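Local atomic coordinates of carbon monoxide dehydrogenase (Thermococcus sp. AM4, PDB entry 6T7J), a protein that probably catalyses the ferredoxin-linked oxidation of carbon monoxide to carbon dioxide at a nickel-iron-sulfur cluster, here lacking its nickel. Residues 176-181 with 540-545; 181-186 with 598-603; 250-255 with 316-321. All coordinates share one frame; numbering follows the deposited sequence.

Contact 1: residues 176-181 with 540-545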
ATOM      1  N   PRO A 176     -21.613 -16.177   7.648  1.00 53.24           N
ATOM      2  CA  PRO A 176     -22.584 -17.209   7.262  1.00 59.69           C
ATOM      3  C   PRO A 176     -22.211 -17.876   5.945  1.00 56.47           C
ATOM      4  O   PRO A 176     -21.534 -17.291   5.097  1.00 55.11           O
ATOM      5  CB  PRO A 176     -23.903 -16.435   7.142  1.00 56.55           C
ATOM      6  CG  PRO A 176     -23.501 -14.999   6.989  1.00 56.20           C
ATOM      7  CD  PRO A 176     -22.233 -14.846   7.764  1.00 52.37           C
ATOM      8  N   LYS A 177     -22.678 -19.118   5.781  1.00 54.12           N
ATOM      9  CA  LYS A 177     -22.343 -19.896   4.592  1.00 51.28           C
ATOM     10  C   LYS A 177     -22.850 -19.238   3.316  1.00 56.26           C
ATOM     11  O   LYS A 177     -22.283 -19.455   2.239  1.00 54.02           O
ATOM     12  CB  LYS A 177     -22.911 -21.310   4.708  1.00 51.79           C
ATOM     13  CG  LYS A 177     -22.708 -21.962   6.066  1.00 63.53           C
ATOM     14  CD  LYS A 177     -23.294 -23.367   6.087  1.00 66.66           C
ATOM     15  CE  LYS A 177     -24.115 -23.609   7.345  1.00 68.83           C
ATOM     16  NZ  LYS A 177     -24.963 -24.830   7.226  1.00 62.42           N
ATOM     17  N   LYS A 178     -23.917 -18.441   3.410  1.00 54.82           N
ATOM     18  CA  LYS A 178     -24.434 -17.766   2.223  1.00 56.59           C
ATOM     19  C   LYS A 178     -23.461 -16.701   1.733  1.00 54.14           C
ATOM     20  O   LYS A 178     -23.182 -16.605   0.532  1.00 56.64           O
ATOM     21  CB  LYS A 178     -25.807 -17.162   2.525  1.00 60.28           C
ATOM     22  CG  LYS A 178     -26.842 -18.181   2.983  1.00 51.30           C
ATOM     23  CD  LYS A 178     -28.251 -17.617   2.890  1.00 58.47           C
ATOM     24  CE  LYS A 178     -29.261 -18.519   3.587  1.00 58.38           C
ATOM     25  NZ  LYS A 178     -29.288 -19.885   3.000  1.00 51.18           N
ATOM     26  N   ARG A 179     -22.929 -15.891   2.652  1.00 51.46           N
ATOM     27  CA  ARG A 179     -21.882 -14.943   2.284  1.00 54.30           C
ATOM     28  C   ARG A 179     -20.652 -15.672   1.751  1.00 53.03           C
ATOM     29  O   ARG A 179     -20.000 -15.205   0.812  1.00 47.16           O
ATOM     30  CB  ARG A 179     -21.511 -14.079   3.491  1.00 53.16           C
ATOM     31  CG  ARG A 179     -22.523 -12.993   3.820  1.00 59.01           C
ATOM     32  CD  ARG A 179     -22.499 -11.892   2.777  1.00 55.42           C
ATOM     33  NE  ARG A 179     -23.533 -12.077   1.764  1.00 56.41           N
ATOM     34  CZ  ARG A 179     -23.535 -11.468   0.583  1.00 51.27           C
ATOM     35  NH1 ARG A 179     -22.554 -10.635   0.266  1.00 50.57           N
ATOM     36  NH2 ARG A 179     -24.513 -11.693  -0.281  1.00 52.63           N
ATOM     37  N   ILE A 180     -20.333 -16.819   2.357  1.00 56.53           N
ATOM     38  CA  ILE A 180     -19.218 -17.660   1.910  1.00 52.79           C
ATOM     39  C   ILE A 180     -19.389 -18.043   0.455  1.00 51.88           C
ATOM     40  O   ILE A 180     -18.463 -17.919  -0.365  1.00 49.90           O
ATOM     41  CB  ILE A 180     -19.135 -18.916   2.803  1.00 50.31           C
ATOM     42  CG1 ILE A 180     -18.874 -18.537   4.259  1.00 53.08           C
ATOM     43  CG2 ILE A 180     -18.100 -19.895   2.271  1.00 47.88           C
ATOM     44  CD1 ILE A 180     -17.425 -18.382   4.595  1.00 55.04           C
ATOM     45  N   LYS A 181     -20.575 -18.539   0.100  1.00 54.97           N
ATOM     46  CA  LYS A 181     -20.843 -18.984  -1.256  1.00 54.21           C
ATOM     47  C   LYS A 181     -20.871 -17.810  -2.230  1.00 57.05           C
ATOM     48  O   LYS A 181     -20.398 -17.926  -3.367  1.00 55.02           O
ATOM     49  CB  LYS A 181     -22.164 -19.751  -1.287  1.00 54.08           C
ATOM     50  CG  LYS A 181     -22.499 -20.371  -2.626  1.00 64.67           C
ATOM     51  CD  LYS A 181     -21.434 -21.369  -3.053  1.00 69.42           C
ATOM     52  CE  LYS A 181     -21.020 -21.150  -4.501  1.00 60.19           C
ATOM     53  NZ  LYS A 181     -22.142 -21.405  -5.450  1.00 53.65           N
ATOM     54  N   GLY A 540     -32.780 -17.920   8.333  1.00 54.18           N
ATOM     55  CA  GLY A 540     -32.493 -18.777   7.196  1.00 59.04           C
ATOM     56  C   GLY A 540     -32.339 -17.979   5.918  1.00 59.45           C
ATOM     57  O   GLY A 540     -32.875 -18.346   4.867  1.00 62.67           O
ATOM     58  N   VAL A 541     -31.574 -16.894   6.005  1.00 57.96           N
ATOM     59  CA  VAL A 541     -31.629 -15.800   5.044  1.00 62.32           C
ATOM     60  C   VAL A 541     -30.211 -15.260   4.867  1.00 63.80           C
ATOM     61  O   VAL A 541     -29.358 -15.433   5.738  1.00 59.17           O
ATOM     62  CB  VAL A 541     -32.640 -14.738   5.556  1.00 56.72           C
ATOM     63  CG1 VAL A 541     -32.349 -13.358   5.045  1.00 55.05           C
ATOM     64  CG2 VAL A 541     -34.065 -15.136   5.199  1.00 56.96           C
ATOM     65  N   ASP A 542     -29.939 -14.659   3.710  1.00 62.05           N
ATOM     66  CA  ASP A 542     -28.657 -13.990   3.538  1.00 60.41           C
ATOM     67  C   ASP A 542     -28.709 -12.582   4.128  1.00 59.29           C
ATOM     68  O   ASP A 542     -29.778 -11.999   4.317  1.00 56.81           O
ATOM     69  CB  ASP A 542     -28.264 -13.925   2.059  1.00 55.26           C
ATOM     70  CG  ASP A 542     -26.783 -13.647   1.862  1.00 56.15           C
ATOM     71  OD1 ASP A 542     -26.009 -13.808   2.830  1.00 58.17           O
ATOM     72  OD2 ASP A 542     -26.391 -13.264   0.740  1.00 60.27           O
ATOM     73  N   ILE A 543     -27.526 -12.036   4.431  1.00 57.60           N
ATOM     74  CA  ILE A 543     -27.456 -10.667   4.938  1.00 50.95           C
ATOM     75  C   ILE A 543     -28.100  -9.698   3.957  1.00 55.29           C
ATOM     76  O   ILE A 543     -28.731  -8.713   4.362  1.00 51.19           O
ATOM     77  CB  ILE A 543     -25.991 -10.283   5.237  1.00 52.19           C
ATOM     78  CG1 ILE A 543     -25.461 -11.083   6.429  1.00 54.08           C
ATOM     79  CG2 ILE A 543     -25.867  -8.792   5.506  1.00 40.28           C
ATOM     80  CD1 ILE A 543     -23.976 -10.884   6.687  1.00 42.09           C
ATOM     81  N   SER A 544     -27.985  -9.976   2.656  1.00 51.39           N
ATOM     82  CA  SER A 544     -28.519  -9.073   1.646  1.00 52.18           C
ATOM     83  C   SER A 544     -30.043  -9.008   1.653  1.00 56.63           C
ATOM     84  O   SER A 544     -30.604  -8.032   1.146  1.00 53.61           O
ATOM     85  CB  SER A 544     -28.024  -9.488   0.260  1.00 49.91           C
ATOM     86  OG  SER A 544     -27.890 -10.895   0.167  1.00 52.89           O
ATOM     87  N   ASP A 545     -30.726 -10.011   2.205  1.00 53.92           N
ATOM     88  CA  ASP A 545     -32.183  -9.982   2.255  1.00 53.29           C
ATOM     89  C   ASP A 545     -32.730  -9.259   3.479  1.00 57.70           C
ATOM     90  O   ASP A 545     -33.934  -8.988   3.526  1.00 62.11           O
ATOM     91  CB  ASP A 545     -32.763 -11.401   2.230  1.00 49.60           C
ATOM     92  CG  ASP A 545     -32.107 -12.288   1.199  1.00 53.89           C
ATOM     93  OD1 ASP A 545     -32.094 -11.916   0.008  1.00 53.49           O
ATOM     94  OD2 ASP A 545     -31.616 -13.371   1.581  1.00 59.56           O
TER
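Residues 176-181 open a helix beside the loop of 540-545, with the CA atoms of Lys178 and Asp542 5.8 Å apart. That loop starts at the Schellman motif closing helix 525-538, where Gly540 has positive phi, and leads through a short 3-10 turn towards strand 548-552 of a Rossmann-like parallel sheet. The centre of the contact is a bidentate, side-on salt bridge. Arg179 NE reaches Asp542 OD1 at 3.2 Å, and its NH2 meets OD2 at 2.7 Å and 166°, both on the syn side. The planes are 25° apart, so the carboxylate meets the guanidinium edge nearly coplanar with it. Bends at chi2 (-71°) and chi3 in Arg179 swing the group round to the aspartate, while NH1 turns to Ile600 O. Ser544 OG and Ile543 N add weak bonds to the carboxylate. A leucine in place of Arg179 would probably leave the Asp542 carboxylate without its countercharge and Ile600 O without this donor. The end of the Lys178 chain lies against the Val541-Asp542 peptide, CE 3.6 Å from Val541 C. Beside the salt bridge, Ile543 CD1 packs on Arg179 CG at 3.8 Å and on Pro176 CG at 4.2 Å.

Contact 2: residues 181-186 with 598-603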
ATOM      1  N   LYS A 181     -20.575 -18.539   0.100  1.00 54.97           N
ATOM      2  CA  LYS A 181     -20.843 -18.984  -1.256  1.00 54.21           C
ATOM      3  C   LYS A 181     -20.871 -17.810  -2.230  1.00 57.05           C
ATOM      4  O   LYS A 181     -20.398 -17.926  -3.367  1.00 55.02           O
ATOM      5  CB  LYS A 181     -22.164 -19.751  -1.287  1.00 54.08           C
ATOM      6  CG  LYS A 181     -22.499 -20.371  -2.626  1.00 64.67           C
ATOM      7  CD  LYS A 181     -21.434 -21.369  -3.053  1.00 69.42           C
ATOM      8  CE  LYS A 181     -21.020 -21.150  -4.501  1.00 60.19           C
ATOM      9  NZ  LYS A 181     -22.142 -21.405  -5.450  1.00 53.65           N
ATOM     10  N   VAL A 182     -21.418 -16.671  -1.793  1.00 56.23           N
ATOM     11  CA  VAL A 182     -21.424 -15.470  -2.627  1.00 50.01           C
ATOM     12  C   VAL A 182     -19.998 -15.051  -2.963  1.00 50.45           C
ATOM     13  O   VAL A 182     -19.647 -14.849  -4.135  1.00 53.13           O
ATOM     14  CB  VAL A 182     -22.186 -14.335  -1.918  1.00 53.17           C
ATOM     15  CG1 VAL A 182     -21.840 -12.991  -2.538  1.00 49.04           C
ATOM     16  CG2 VAL A 182     -23.684 -14.584  -1.971  1.00 50.33           C
ATOM     17  N   TRP A 183     -19.155 -14.911  -1.936  1.00 49.73           N
ATOM     18  CA  TRP A 183     -17.770 -14.503  -2.146  1.00 50.94           C
ATOM     19  C   TRP A 183     -16.997 -15.534  -2.955  1.00 52.07           C
ATOM     20  O   TRP A 183     -16.091 -15.171  -3.714  1.00 49.18           O
ATOM     21  CB  TRP A 183     -17.084 -14.271  -0.801  1.00 46.73           C
ATOM     22  CG  TRP A 183     -17.720 -13.208   0.038  1.00 44.72           C
ATOM     23  CD1 TRP A 183     -18.347 -12.081  -0.405  1.00 40.07           C
ATOM     24  CD2 TRP A 183     -17.783 -13.166   1.470  1.00 42.25           C
ATOM     25  NE1 TRP A 183     -18.798 -11.342   0.661  1.00 44.51           N
ATOM     26  CE2 TRP A 183     -18.465 -11.987   1.823  1.00 45.38           C
ATOM     27  CE3 TRP A 183     -17.328 -14.013   2.485  1.00 49.43           C
ATOM     28  CZ2 TRP A 183     -18.704 -11.632   3.151  1.00 47.24           C
ATOM     29  CZ3 TRP A 183     -17.568 -13.659   3.803  1.00 48.72           C
ATOM     30  CH2 TRP A 183     -18.250 -12.479   4.123  1.00 47.22           C
ATOM     31  N   GLU A 184     -17.331 -16.819  -2.804  1.00 50.78           N
ATOM     32  CA  GLU A 184     -16.659 -17.854  -3.581  1.00 50.20           C
ATOM     33  C   GLU A 184     -17.017 -17.748  -5.059  1.00 49.12           C
ATOM     34  O   GLU A 184     -16.140 -17.827  -5.927  1.00 49.07           O
ATOM     35  CB  GLU A 184     -17.019 -19.233  -3.029  1.00 56.08           C
ATOM     36  CG  GLU A 184     -16.416 -20.398  -3.791  1.00 55.05           C
ATOM     37  CD  GLU A 184     -16.856 -21.737  -3.230  1.00 69.34           C
ATOM     38  OE1 GLU A 184     -16.633 -22.767  -3.901  1.00 77.87           O
ATOM     39  OE2 GLU A 184     -17.426 -21.758  -2.118  1.00 69.98           O
ATOM     40  N   LYS A 185     -18.307 -17.571  -5.363  1.00 50.74           N
ATOM     41  CA  LYS A 185     -18.720 -17.388  -6.753  1.00 51.67           C
ATOM     42  C   LYS A 185     -18.093 -16.133  -7.349  1.00 50.01           C
ATOM     43  O   LYS A 185     -17.657 -16.135  -8.507  1.00 45.93           O
ATOM     44  CB  LYS A 185     -20.246 -17.328  -6.846  1.00 51.49           C
ATOM     45  CG  LYS A 185     -20.805 -17.768  -8.193  1.00 57.79           C
ATOM     46  CD  LYS A 185     -21.823 -16.772  -8.737  1.00 66.82           C
ATOM     47  CE  LYS A 185     -21.150 -15.641  -9.510  1.00 66.54           C
ATOM     48  NZ  LYS A 185     -20.445 -16.123 -10.733  1.00 58.78           N
ATOM     49  N   ALA A 186     -18.028 -15.052  -6.567  1.00 53.88           N
ATOM     50  CA  ALA A 186     -17.386 -13.831  -7.042  1.00 51.24           C
ATOM     51  C   ALA A 186     -15.867 -13.949  -7.075  1.00 54.49           C
ATOM     52  O   ALA A 186     -15.213 -13.172  -7.781  1.00 51.05           O
ATOM     53  CB  ALA A 186     -17.796 -12.647  -6.166  1.00 50.63           C
ATOM     54  N   ASP A 598     -25.451  -7.204  -8.328  1.00 59.48           N
ATOM     55  CA  ASP A 598     -25.580  -8.550  -8.877  1.00 60.02           C
ATOM     56  C   ASP A 598     -24.471  -9.469  -8.384  1.00 60.73           C
ATOM     57  O   ASP A 598     -24.666 -10.687  -8.301  1.00 63.76           O
ATOM     58  CB  ASP A 598     -25.575  -8.499 -10.405  1.00 58.90           C
ATOM     59  CG  ASP A 598     -26.915  -8.092 -10.981  1.00 71.31           C
ATOM     60  OD1 ASP A 598     -27.239  -6.885 -10.935  1.00 66.45           O
ATOM     61  OD2 ASP A 598     -27.642  -8.977 -11.480  1.00 77.14           O
ATOM     62  N   ILE A 599     -23.311  -8.911  -8.045  1.00 55.48           N
ATOM     63  CA  ILE A 599     -22.157  -9.734  -7.700  1.00 54.84           C
ATOM     64  C   ILE A 599     -22.233 -10.206  -6.251  1.00 58.37           C
ATOM     65  O   ILE A 599     -22.065 -11.396  -5.964  1.00 56.76           O
ATOM     66  CB  ILE A 599     -20.853  -8.961  -7.974  1.00 57.69           C
ATOM     67  CG1 ILE A 599     -20.736  -8.621  -9.463  1.00 60.56           C
ATOM     68  CG2 ILE A 599     -19.648  -9.762  -7.508  1.00 58.45           C
ATOM     69  CD1 ILE A 599     -20.815  -9.827 -10.377  1.00 56.70           C
ATOM     70  N   ILE A 600     -22.488  -9.288  -5.318  1.00 51.26           N
ATOM     71  CA  ILE A 600     -22.329  -9.604  -3.902  1.00 52.64           C
ATOM     72  C   ILE A 600     -23.593  -9.296  -3.105  1.00 54.77           C
ATOM     73  O   ILE A 600     -23.723  -9.725  -1.953  1.00 55.60           O
ATOM     74  CB  ILE A 600     -21.113  -8.860  -3.319  1.00 48.66           C
ATOM     75  CG1 ILE A 600     -21.076  -7.418  -3.823  1.00 51.81           C
ATOM     76  CG2 ILE A 600     -19.828  -9.558  -3.723  1.00 52.30           C
ATOM     77  CD1 ILE A 600     -21.862  -6.456  -2.986  1.00 53.04           C
ATOM     78  N   GLY A 601     -24.523  -8.545  -3.694  1.00 52.17           N
ATOM     79  CA  GLY A 601     -25.812  -8.302  -3.072  1.00 55.42           C
ATOM     80  C   GLY A 601     -25.974  -6.968  -2.374  1.00 50.75           C
ATOM     81  O   GLY A 601     -27.058  -6.698  -1.845  1.00 51.13           O
ATOM     82  N   GLY A 602     -24.933  -6.137  -2.338  1.00 50.89           N
ATOM     83  CA  GLY A 602     -25.033  -4.789  -1.817  1.00 47.35           C
ATOM     84  C   GLY A 602     -24.530  -3.792  -2.844  1.00 50.37           C
ATOM     85  O   GLY A 602     -24.110  -4.164  -3.940  1.00 52.19           O
ATOM     86  N   LYS A 603     -24.576  -2.516  -2.464  1.00 46.41           N
ATOM     87  CA  LYS A 603     -24.131  -1.463  -3.370  1.00 47.09           C
ATOM     88  C   LYS A 603     -23.976  -0.160  -2.599  1.00 46.99           C
ATOM     89  O   LYS A 603     -24.461  -0.011  -1.475  1.00 48.91           O
ATOM     90  CB  LYS A 603     -25.099  -1.281  -4.545  1.00 54.52           C
ATOM     91  CG  LYS A 603     -26.472  -0.742  -4.169  1.00 52.25           C
ATOM     92  CD  LYS A 603     -27.371  -0.692  -5.393  1.00 56.00           C
ATOM     93  CE  LYS A 603     -28.796  -0.316  -5.037  1.00 62.03           C
ATOM     94  NZ  LYS A 603     -29.705  -0.453  -6.213  1.00 62.40           N
TER
HETATM   95  O   HOH W   1     -20.995 -14.144  -6.746  1.00 51.65           O
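Ile599 and Ile600, at the end of the short helix 597-600, lie against Val182 and Ala186 on one side of helix 177-186. This helix-helix contact fastens the mainly helical N-terminal part of the chain to a Rossmann-like domain, where helix 597-600 leads into 604-606, an outer strand of the sheet within this chain. Ile599 comes first, its CG2 meeting Ala186 CB at 3.7 Å. Its carbonyl faces the other helix as well: a water donates to Ile599 O at 3.1 Å and also to Val182 O, which already accepts the helical bond from Ala186 N. At Ile600 the backbone itself is touched, Val182 CG1 resting 3.7 Å from the CA. CG1 of Val182 gets there by standing anti to its own nitrogen (chi1 162°). Ile600 has its CG1 branch wedged between backbone N and carbonyl carbon (chi1 43°), which turns CG2 to the helix and carries the ethyl arm away from it. The indole of Trp183, whose NE1 is hydrogen-bonded to Ala569 O, adds its ring edge at the margin, CD1 lying 4.4 Å from Ile600 CG2. Gly601 then ends the helix with positive phi (100°), where a CB would be jammed against Ile600 O.

Contact 3: residues 250-255 with 316-321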
ATOM      1  N   ALA A 250     -22.600   7.166  30.822  1.00 57.94           N
ATOM      2  CA  ALA A 250     -21.476   8.084  30.969  1.00 52.78           C
ATOM      3  C   ALA A 250     -21.861   9.424  30.350  1.00 58.69           C
ATOM      4  O   ALA A 250     -23.006   9.631  29.935  1.00 60.41           O
ATOM      5  CB  ALA A 250     -20.206   7.502  30.341  1.00 53.46           C
ATOM      6  N   GLU A 251     -20.897  10.338  30.291  1.00 60.13           N
ATOM      7  CA  GLU A 251     -21.115  11.696  29.825  1.00 55.87           C
ATOM      8  C   GLU A 251     -20.391  11.934  28.506  1.00 58.69           C
ATOM      9  O   GLU A 251     -19.412  11.261  28.172  1.00 54.90           O
ATOM     10  CB  GLU A 251     -20.649  12.712  30.871  1.00 53.29           C
ATOM     11  CG  GLU A 251     -21.273  12.514  32.238  1.00 60.53           C
ATOM     12  CD  GLU A 251     -22.428  13.462  32.490  1.00 71.39           C
ATOM     13  OE1 GLU A 251     -23.313  13.573  31.613  1.00 63.69           O
ATOM     14  OE2 GLU A 251     -22.450  14.100  33.565  1.00 68.79           O
ATOM     15  N   ALA A 252     -20.889  12.918  27.761  1.00 58.15           N
ATOM     16  CA  ALA A 252     -20.413  13.221  26.423  1.00 55.30           C
ATOM     17  C   ALA A 252     -20.363  14.729  26.231  1.00 53.87           C
ATOM     18  O   ALA A 252     -21.035  15.491  26.936  1.00 54.56           O
ATOM     19  CB  ALA A 252     -21.302  12.583  25.346  1.00 48.36           C
ATOM     20  N   ASN A 253     -19.557  15.127  25.239  1.00 51.06           N
ATOM     21  CA  ASN A 253     -19.252  16.500  24.838  1.00 54.49           C
ATOM     22  C   ASN A 253     -18.215  17.133  25.758  1.00 55.36           C
ATOM     23  O   ASN A 253     -17.857  16.561  26.793  1.00 55.88           O
ATOM     24  CB  ASN A 253     -20.508  17.373  24.771  1.00 51.67           C
ATOM     25  CG  ASN A 253     -20.385  18.482  23.745  1.00 55.08           C
ATOM     26  OD1 ASN A 253     -19.283  18.809  23.302  1.00 50.51           O
ATOM     27  ND2 ASN A 253     -21.515  19.067  23.361  1.00 52.84           N
ATOM     28  N   LEU A 254     -17.725  18.313  25.378  1.00 52.31           N
ATOM     29  CA  LEU A 254     -16.572  18.928  26.023  1.00 57.66           C
ATOM     30  C   LEU A 254     -16.860  19.440  27.428  1.00 61.54           C
ATOM     31  O   LEU A 254     -15.929  19.911  28.091  1.00 63.71           O
ATOM     32  CB  LEU A 254     -16.041  20.064  25.149  1.00 57.35           C
ATOM     33  CG  LEU A 254     -15.256  19.582  23.927  1.00 54.80           C
ATOM     34  CD1 LEU A 254     -14.920  20.736  23.005  1.00 53.76           C
ATOM     35  CD2 LEU A 254     -13.992  18.854  24.360  1.00 56.12           C
ATOM     36  N   GLY A 255     -18.103  19.363  27.901  1.00 64.23           N
ATOM     37  CA  GLY A 255     -18.393  19.718  29.280  1.00 65.26           C
ATOM     38  C   GLY A 255     -17.834  18.755  30.305  1.00 61.05           C
ATOM     39  O   GLY A 255     -17.941  19.022  31.507  1.00 60.17           O
ATOM     40  N   VAL A 316     -15.531   5.843  30.797  1.00 53.48           N
ATOM     41  CA  VAL A 316     -14.770   7.094  30.706  1.00 60.15           C
ATOM     42  C   VAL A 316     -15.561   8.097  29.876  1.00 58.78           C
ATOM     43  O   VAL A 316     -16.047   7.748  28.782  1.00 57.38           O
ATOM     44  CB  VAL A 316     -13.385   6.836  30.086  1.00 53.94           C
ATOM     45  CG1 VAL A 316     -12.629   8.143  29.898  1.00 45.97           C
ATOM     46  CG2 VAL A 316     -12.587   5.865  30.946  1.00 46.50           C
ATOM     47  N   PRO A 317     -15.735   9.336  30.336  1.00 58.66           N
ATOM     48  CA  PRO A 317     -16.472  10.318  29.533  1.00 52.16           C
ATOM     49  C   PRO A 317     -15.739  10.623  28.236  1.00 53.39           C
ATOM     50  O   PRO A 317     -14.510  10.713  28.200  1.00 55.02           O
ATOM     51  CB  PRO A 317     -16.541  11.546  30.448  1.00 51.03           C
ATOM     52  CG  PRO A 317     -15.393  11.384  31.389  1.00 50.45           C
ATOM     53  CD  PRO A 317     -15.258   9.905  31.609  1.00 52.18           C
ATOM     54  N   ILE A 318     -16.505  10.768  27.160  1.00 51.02           N
ATOM     55  CA  ILE A 318     -15.954  11.071  25.845  1.00 52.45           C
ATOM     56  C   ILE A 318     -16.142  12.560  25.580  1.00 48.00           C
ATOM     57  O   ILE A 318     -17.238  13.105  25.764  1.00 51.10           O
ATOM     58  CB  ILE A 318     -16.595  10.190  24.753  1.00 51.91           C
ATOM     59  CG1 ILE A 318     -15.757  10.211  23.476  1.00 49.18           C
ATOM     60  CG2 ILE A 318     -18.053  10.559  24.482  1.00 52.12           C
ATOM     61  CD1 ILE A 318     -15.580   8.841  22.860  1.00 53.13           C
ATOM     62  N   ALA A 319     -15.060  13.229  25.189  1.00 49.61           N
ATOM     63  CA  ALA A 319     -15.058  14.683  25.100  1.00 49.82           C
ATOM     64  C   ALA A 319     -15.479  15.205  23.732  1.00 56.62           C
ATOM     65  O   ALA A 319     -15.979  16.332  23.639  1.00 51.11           O
ATOM     66  CB  ALA A 319     -13.671  15.229  25.449  1.00 47.24           C
ATOM     67  N   GLY A 320     -15.284  14.430  22.674  1.00 53.16           N
ATOM     68  CA  GLY A 320     -15.654  14.892  21.352  1.00 53.16           C
ATOM     69  C   GLY A 320     -15.149  13.949  20.283  1.00 59.43           C
ATOM     70  O   GLY A 320     -14.457  12.963  20.558  1.00 54.14           O
ATOM     71  N   SER A 321     -15.509  14.280  19.049  1.00 54.63           N
ATOM     72  CA  SER A 321     -15.189  13.464  17.891  1.00 51.64           C
ATOM     73  C   SER A 321     -13.978  14.047  17.156  1.00 51.59           C
ATOM     74  O   SER A 321     -13.255  14.897  17.691  1.00 46.25           O
ATOM     75  CB  SER A 321     -16.425  13.356  16.990  1.00 44.09           C
ATOM     76  OG  SER A 321     -16.799  14.627  16.486  1.00 44.55           O
TER
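Residues 250-254 and 316-319 run side by side in the same general direction, 27° apart, with CA spacings of 4.9 Å between Glu251 and Pro317 and 4.6 Å between Asn253 and Ala319. Ile318 N donates to Glu251 O at 3.1 Å. The same oxygen also receives a CA-H...O contact from Pro317, a bent approach that is secondary to the amide bond. One step on, Ala252 CA points its hydrogen at Ile318 O, 3.2 Å away, at an angle of 150°. The contact sits where two sheets meet: 248-252 pairs antiparallel with 411-415, whereas 318-320 is an outer strand, within this chain, of a six-stranded parallel sheet of Rossmann type, bound on its other side to strand 297-303. The damaged iron-sulfur cluster, whose pocket includes Phe322, lies about 9 Å from the Ile318 side chain. Among the side chains, Ile318 stands with CG1 anti to its nitrogen (chi1 -164°); this leaves CG2 to touch Ala252 CB at 3.9 Å, while the end of the chain leads away to helices 304-314 and 480-489. Beyond Ala252 the backbone turns at Asn253, which has positive phi. Its OD1 folds back to accept the following amide, Leu254 N, and its ND2 reaches Lys18 O, so both ends of the buried amide group are used. Leu254 leans over the next carbonyl of the neighbouring segment, its CG and CD2 both against Ala319 O, and CD2 packs on Ala319 CB at 3.8 Å.

Overall arrangement
Contacts 1 and 2 form one continuous interface: both use helix 177-186, share Lys181, and have centres 10 Å apart. They also touch directly, Ser544 CB packing on Gly601 O at 3.6 Å. Along this partly buried outer region the chemistry changes, from a buried salt bridge flanked by an exposed lysine to aliphatic packing with one bridging water. Both join the helix to the Rossmann-like domain containing strands 548-552 and 604-606. Contact 3 lies on the opposite side of the chain's centre, with no exposed residue among those that touch, about 38 Å from contact 1 and 40 Å from contact 2 between centres. It joins strands, relying on backbone polar contacts and apolar side chains rather than on charge.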